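PDB 3A72: Exo-arabinanase from Penicillium chrysogenum, which probably releases arabinobiose from the ends of alpha-1,5-linked L-arabinan chains as an exo-acting glycosyl hydrolase. Local coordinates for residues G78-E90 with K96-P108. Numbering follows the deposited sequence.
Sequences GLRYQPFLYSLPE and KKGTLLLAGSSIP. With AHR (alpha-L-arabinofuranose), chain B.
The R80 guanidinium takes the carbonyl of I107 at its edge, side-on: NE to I107 O is 2.8 Å and NH2 to the same oxygen 3.0 Å, with that oxygen almost exactly in the guanidinium plane. The chain bends at chi3 (-53°) to turn both nitrogens onto the one acceptor, and NH2 also forms a salt bridge with E46. On the Y81 ring, C5 of the arabinofuranose sits 3.7 Å above the plane, over the centre of one face, a CH-pi arrangement; I107 CD1 approaches obliquely, 3.3 Å from Y81 CD2. Next to it, Q82 NE2 donates a nearly straight bond (170°) to O5 of the sugar, 2.9 Å away, while Q82 OE1 and S105 OG share a water. R80 and Y81 both face S105 in a classic beta bulge. Beyond it, antiparallel strands 82-87 and 100-106, the inner pair of a four-stranded propeller blade, pair F84 with A103 and Y86 with L101. L85 CD2 meets L102 CD1 on one face of the sheet, packing beside T39 of the preceding blade. At the outer end L88 CD2 rests on L101 CD1, 3.8 Å apart, and G98 N bonds to L88 O at the type II turn. The bulge and the doubly held arginine thus probably fix the backbone that presents Y81 and Q82, giving the sugar an aromatic platform beside a directed amide donor.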
loop_
_atom_site.group_PDB
_atom_site.type_symbol
_atom_site.label_atom_id
_atom_site.label_comp_id
_atom_site.label_asym_id
_atom_site.label_seq_id
_atom_site.Cartn_x
_atom_site.Cartn_y
_atom_site.Cartn_z
ATOM N N GLY A 78 -0.359 18.981 -6.966
ATOM C CA GLY A 78 -0.709 18.437 -5.649
ATOM C C GLY A 78 -0.385 16.951 -5.599
ATOM O O GLY A 78 -0.759 16.192 -6.495
ATOM N N LEU A 79 0.332 16.571 -4.532
ATOM C CA LEU A 79 0.563 15.121 -4.266
ATOM C C LEU A 79 -0.639 14.638 -3.506
ATOM O O LEU A 79 -0.792 14.897 -2.303
ATOM C CB LEU A 79 1.872 14.902 -3.532
ATOM C CG LEU A 79 3.130 15.355 -4.258
ATOM C CD1 LEU A 79 4.381 14.857 -3.541
ATOM C CD2 LEU A 79 3.127 14.942 -5.753
ATOM N N ARG A 80 -1.565 14.038 -4.238
ATOM C CA ARG A 80 -2.953 13.926 -3.839
ATOM C C ARG A 80 -3.414 12.563 -3.400
ATOM O O ARG A 80 -4.119 12.427 -2.392
ATOM C CB ARG A 80 -3.851 14.438 -4.995
ATOM C CG ARG A 80 -5.317 14.616 -4.604
ATOM C CD ARG A 80 -6.158 15.232 -5.765
ATOM N NE ARG A 80 -5.533 16.463 -6.252
ATOM C CZ ARG A 80 -5.615 17.647 -5.710
ATOM N NH1 ARG A 80 -6.458 17.869 -4.684
ATOM N NH2 ARG A 80 -4.896 18.646 -6.192
ATOM N N TYR A 81 -3.073 11.535 -4.193
ATOM C CA TYR A 81 -3.564 10.184 -3.978
ATOM C C TYR A 81 -2.390 9.179 -3.800
ATOM O O TYR A 81 -1.352 9.282 -4.454
ATOM C CB TYR A 81 -4.395 9.666 -5.122
ATOM C CG TYR A 81 -5.810 10.201 -5.265
ATOM C CD1 TYR A 81 -6.434 10.996 -4.293
ATOM C CD2 TYR A 81 -6.545 9.876 -6.418
ATOM C CE1 TYR A 81 -7.746 11.455 -4.481
ATOM C CE2 TYR A 81 -7.815 10.323 -6.604
ATOM C CZ TYR A 81 -8.417 11.124 -5.623
ATOM O OH TYR A 81 -9.729 11.575 -5.773
ATOM N N GLN A 82 -2.653 8.203 -2.943
ATOM C CA GLN A 82 -1.960 6.917 -2.979
ATOM C C GLN A 82 -0.441 7.012 -2.781
ATOM O O GLN A 82 0.343 6.522 -3.559
ATOM C CB GLN A 82 -2.301 6.195 -4.288
ATOM C CG GLN A 82 -3.798 5.924 -4.383
ATOM C CD GLN A 82 -4.430 6.158 -5.734
ATOM O OE1 GLN A 82 -3.749 6.120 -6.779
ATOM N NE2 GLN A 82 -5.733 6.352 -5.739
ATOM N N PRO A 83 -0.032 7.596 -1.633
ATOM C CA PRO A 83 1.394 7.603 -1.303
ATOM C C PRO A 83 1.870 6.199 -0.996
ATOM O O PRO A 83 1.106 5.250 -0.750
ATOM C CB PRO A 83 1.449 8.470 -0.036
ATOM C CG PRO A 83 0.121 8.211 0.633
ATOM C CD PRO A 83 -0.846 8.125 -0.545
ATOM N N PHE A 84 3.187 6.043 -0.946
ATOM C CA PHE A 84 3.849 4.801 -0.534
ATOM C C PHE A 84 5.244 5.150 -0.092
ATOM O O PHE A 84 6.013 5.737 -0.864
ATOM C CB PHE A 84 3.917 3.754 -1.684
ATOM C CG PHE A 84 4.352 2.424 -1.149
ATOM C CD1 PHE A 84 3.454 1.619 -0.514
ATOM C CD2 PHE A 84 5.664 1.997 -1.197
ATOM C CE1 PHE A 84 3.786 0.436 0.071
ATOM C CE2 PHE A 84 6.036 0.800 -0.627
ATOM C CZ PHE A 84 5.113 0.006 0.003
ATOM N N LEU A 85 5.623 4.796 1.140
ATOM C CA LEU A 85 6.952 4.984 1.696
ATOM C C LEU A 85 7.780 3.721 1.568
ATOM O O LEU A 85 7.269 2.627 1.842
ATOM C CB LEU A 85 6.886 5.411 3.150
ATOM C CG LEU A 85 6.430 6.835 3.393
ATOM C CD1 LEU A 85 6.048 6.994 4.862
ATOM C CD2 LEU A 85 7.549 7.814 3.039
ATOM N N TYR A 86 9.071 3.866 1.226
ATOM C CA TYR A 86 9.921 2.677 1.111
ATOM C C TYR A 86 11.389 3.019 1.408
ATOM O O TYR A 86 11.998 3.815 0.684
ATOM C CB TYR A 86 9.857 2.102 -0.294
ATOM C CG TYR A 86 10.501 0.758 -0.446
ATOM C CD1 TYR A 86 10.178 -0.314 0.386
ATOM C CD2 TYR A 86 11.457 0.512 -1.426
ATOM C CE1 TYR A 86 10.767 -1.548 0.258
ATOM C CE2 TYR A 86 12.051 -0.748 -1.589
ATOM C CZ TYR A 86 11.697 -1.750 -0.752
ATOM O OH TYR A 86 12.292 -3.006 -0.943
ATOM N N SER A 87 11.917 2.441 2.458
ATOM C CA SER A 87 13.350 2.556 2.805
ATOM C C SER A 87 14.091 1.520 1.989
ATOM O O SER A 87 13.841 0.314 2.126
ATOM C CB SER A 87 13.526 2.354 4.300
ATOM O OG SER A 87 14.884 2.426 4.668
ATOM N N LEU A 88 15.000 1.940 1.089
ATOM C CA LEU A 88 15.701 0.972 0.258
ATOM C C LEU A 88 16.486 0.002 1.119
ATOM O O LEU A 88 17.333 0.422 1.899
ATOM C CB LEU A 88 16.709 1.660 -0.687
ATOM C CG LEU A 88 16.117 2.358 -1.927
ATOM C CD1 LEU A 88 17.265 2.862 -2.747
ATOM C CD2 LEU A 88 15.263 1.395 -2.746
ATOM N N PRO A 89 16.265 -1.322 0.929
ATOM C CA PRO A 89 17.051 -2.283 1.671
ATOM C C PRO A 89 18.389 -2.612 1.112
ATOM O O PRO A 89 19.178 -3.347 1.731
ATOM C CB PRO A 89 16.141 -3.549 1.664
ATOM C CG PRO A 89 15.184 -3.374 0.597
ATOM C CD PRO A 89 15.131 -1.928 0.233
ATOM N N GLU A 90 18.693 -2.058 -0.055
ATOM C CA GLU A 90 19.964 -2.208 -0.755
ATOM C C GLU A 90 20.140 -1.020 -1.672
ATOM O O GLU A 90 19.153 -0.373 -2.041
ATOM C CB GLU A 90 20.020 -3.527 -1.519
ATOM C CG GLU A 90 19.041 -3.624 -2.644
ATOM C CD GLU A 90 19.082 -4.905 -3.365
ATOM O OE1 GLU A 90 20.076 -5.136 -4.100
ATOM O OE2 GLU A 90 18.130 -5.690 -3.232
ATOM N N LYS A 96 22.032 5.046 -2.162
ATOM C CA LYS A 96 22.462 4.105 -1.143
ATOM C C LYS A 96 21.316 3.372 -0.499
ATOM O O LYS A 96 20.198 3.884 -0.387
ATOM C CB LYS A 96 23.199 4.921 0.007
ATOM C CG LYS A 96 24.639 5.160 -0.261
ATOM C CD LYS A 96 25.288 5.965 0.870
ATOM C CE LYS A 96 25.029 5.304 2.210
ATOM N NZ LYS A 96 26.022 5.924 3.188
ATOM N N LYS A 97 21.612 2.169 0.049
ATOM C CA LYS A 97 20.774 1.545 1.059
ATOM C C LYS A 97 20.362 2.580 2.083
ATOM O O LYS A 97 21.216 3.377 2.525
ATOM C CB LYS A 97 21.561 0.447 1.722
ATOM C CG LYS A 97 20.848 -0.328 2.810
ATOM C CD LYS A 97 21.652 -1.455 3.363
ATOM C CE LYS A 97 22.860 -1.127 4.216
ATOM N NZ LYS A 97 23.285 -2.223 5.217
ATOM N N GLY A 98 19.100 2.567 2.456
ATOM C CA GLY A 98 18.612 3.512 3.440
ATOM C C GLY A 98 18.110 4.798 2.879
ATOM O O GLY A 98 17.504 5.614 3.612
ATOM N N THR A 99 18.314 5.065 1.576
ATOM C CA THR A 99 17.560 6.124 0.939
ATOM C C THR A 99 16.079 5.880 1.203
ATOM O O THR A 99 15.596 4.769 1.032
ATOM C CB THR A 99 17.806 6.115 -0.574
ATOM O OG1 THR A 99 19.196 6.381 -0.860
ATOM C CG2 THR A 99 16.977 7.172 -1.277
ATOM N N LEU A 100 15.333 6.896 1.587
ATOM C CA LEU A 100 13.927 6.803 1.853
ATOM C C LEU A 100 13.160 7.341 0.659
ATOM O O LEU A 100 13.371 8.495 0.271
ATOM C CB LEU A 100 13.562 7.551 3.117
ATOM C CG LEU A 100 12.059 7.538 3.465
ATOM C CD1 LEU A 100 11.535 6.149 3.808
ATOM C CD2 LEU A 100 11.819 8.515 4.616
ATOM N N LEU A 101 12.306 6.531 0.076
ATOM C CA LEU A 101 11.538 6.893 -1.091
ATOM C C LEU A 101 10.070 7.125 -0.729
ATOM O O LEU A 101 9.513 6.472 0.155
ATOM C CB LEU A 101 11.614 5.817 -2.161
ATOM C CG LEU A 101 13.027 5.454 -2.601
ATOM C CD1 LEU A 101 13.009 4.297 -3.583
ATOM C CD2 LEU A 101 13.713 6.682 -3.216
ATOM N N LEU A 102 9.460 8.027 -1.472
ATOM C CA LEU A 102 8.008 8.175 -1.492
ATOM C C LEU A 102 7.582 8.126 -2.952
ATOM O O LEU A 102 8.082 8.940 -3.769
ATOM C CB LEU A 102 7.491 9.442 -0.811
ATOM C CG LEU A 102 5.966 9.583 -0.859
ATOM C CD1 LEU A 102 5.396 10.185 0.386
ATOM C CD2 LEU A 102 5.496 10.394 -2.062
ATOM N N ALA A 103 6.669 7.226 -3.286
ATOM C CA ALA A 103 5.949 7.281 -4.544
ATOM C C ALA A 103 4.534 7.752 -4.254
ATOM O O ALA A 103 3.972 7.455 -3.201
ATOM C CB ALA A 103 5.928 5.952 -5.242
ATOM N N GLY A 104 3.897 8.447 -5.189
ATOM C CA GLY A 104 2.530 8.843 -5.012
ATOM C C GLY A 104 2.034 9.589 -6.217
ATOM O O GLY A 104 2.847 9.889 -7.124
ATOM N N SER A 105 0.741 9.900 -6.280
ATOM C CA SER A 105 0.168 10.418 -7.497
ATOM C C SER A 105 -0.093 11.913 -7.411
ATOM O O SER A 105 -0.852 12.410 -6.563
ATOM C CB SER A 105 -1.102 9.652 -7.828
ATOM O OG SER A 105 -1.512 9.992 -9.141
ATOM N N SER A 106 0.523 12.637 -8.350
ATOM C CA SER A 106 0.340 14.056 -8.601
ATOM C C SER A 106 -0.839 14.223 -9.522
ATOM O O SER A 106 -0.866 13.670 -10.627
ATOM C CB SER A 106 1.620 14.575 -9.281
ATOM O OG SER A 106 1.417 15.877 -9.824
ATOM N N ILE A 107 -1.835 14.985 -9.041
ATOM C CA ILE A 107 -3.165 15.039 -9.656
ATOM C C ILE A 107 -3.648 16.476 -9.475
ATOM O O ILE A 107 -3.678 16.957 -8.329
ATOM C CB ILE A 107 -4.154 14.072 -8.981
ATOM C CG1 ILE A 107 -3.678 12.622 -9.088
ATOM C CG2 ILE A 107 -5.578 14.244 -9.536
ATOM C CD1 ILE A 107 -4.476 11.686 -8.236
ATOM N N PRO A 108 -4.083 17.176 -10.518
ATOM C CA PRO A 108 -4.660 18.513 -10.318
ATOM C C PRO A 108 -5.978 18.415 -9.564
ATOM O O PRO A 108 -6.632 17.381 -9.526
ATOM C CB PRO A 108 -4.918 18.998 -11.752
ATOM C CG PRO A 108 -4.102 18.153 -12.653
ATOM C CD PRO A 108 -4.110 16.817 -11.943
HETATM O O5 AHR B . -7.071 6.729 -3.171
HETATM C C5 AHR B . -8.152 7.663 -3.461
HETATM C C4 AHR B . -9.282 6.901 -4.119
HETATM O O4 AHR B . -8.804 6.410 -5.418
HETATM C C3 AHR B . -10.423 7.822 -4.529
HETATM O O3 AHR B . -11.350 8.038 -3.446
HETATM C C2 AHR B . -11.096 6.968 -5.625
HETATM O O2 AHR B . -11.840 7.768 -6.572
HETATM C C1 AHR B . -9.905 6.289 -6.315
HETATM O O HOH W 1 -3.501 8.033 -8.997
HETATM O O HOH W 2 15.856 4.672 5.590
#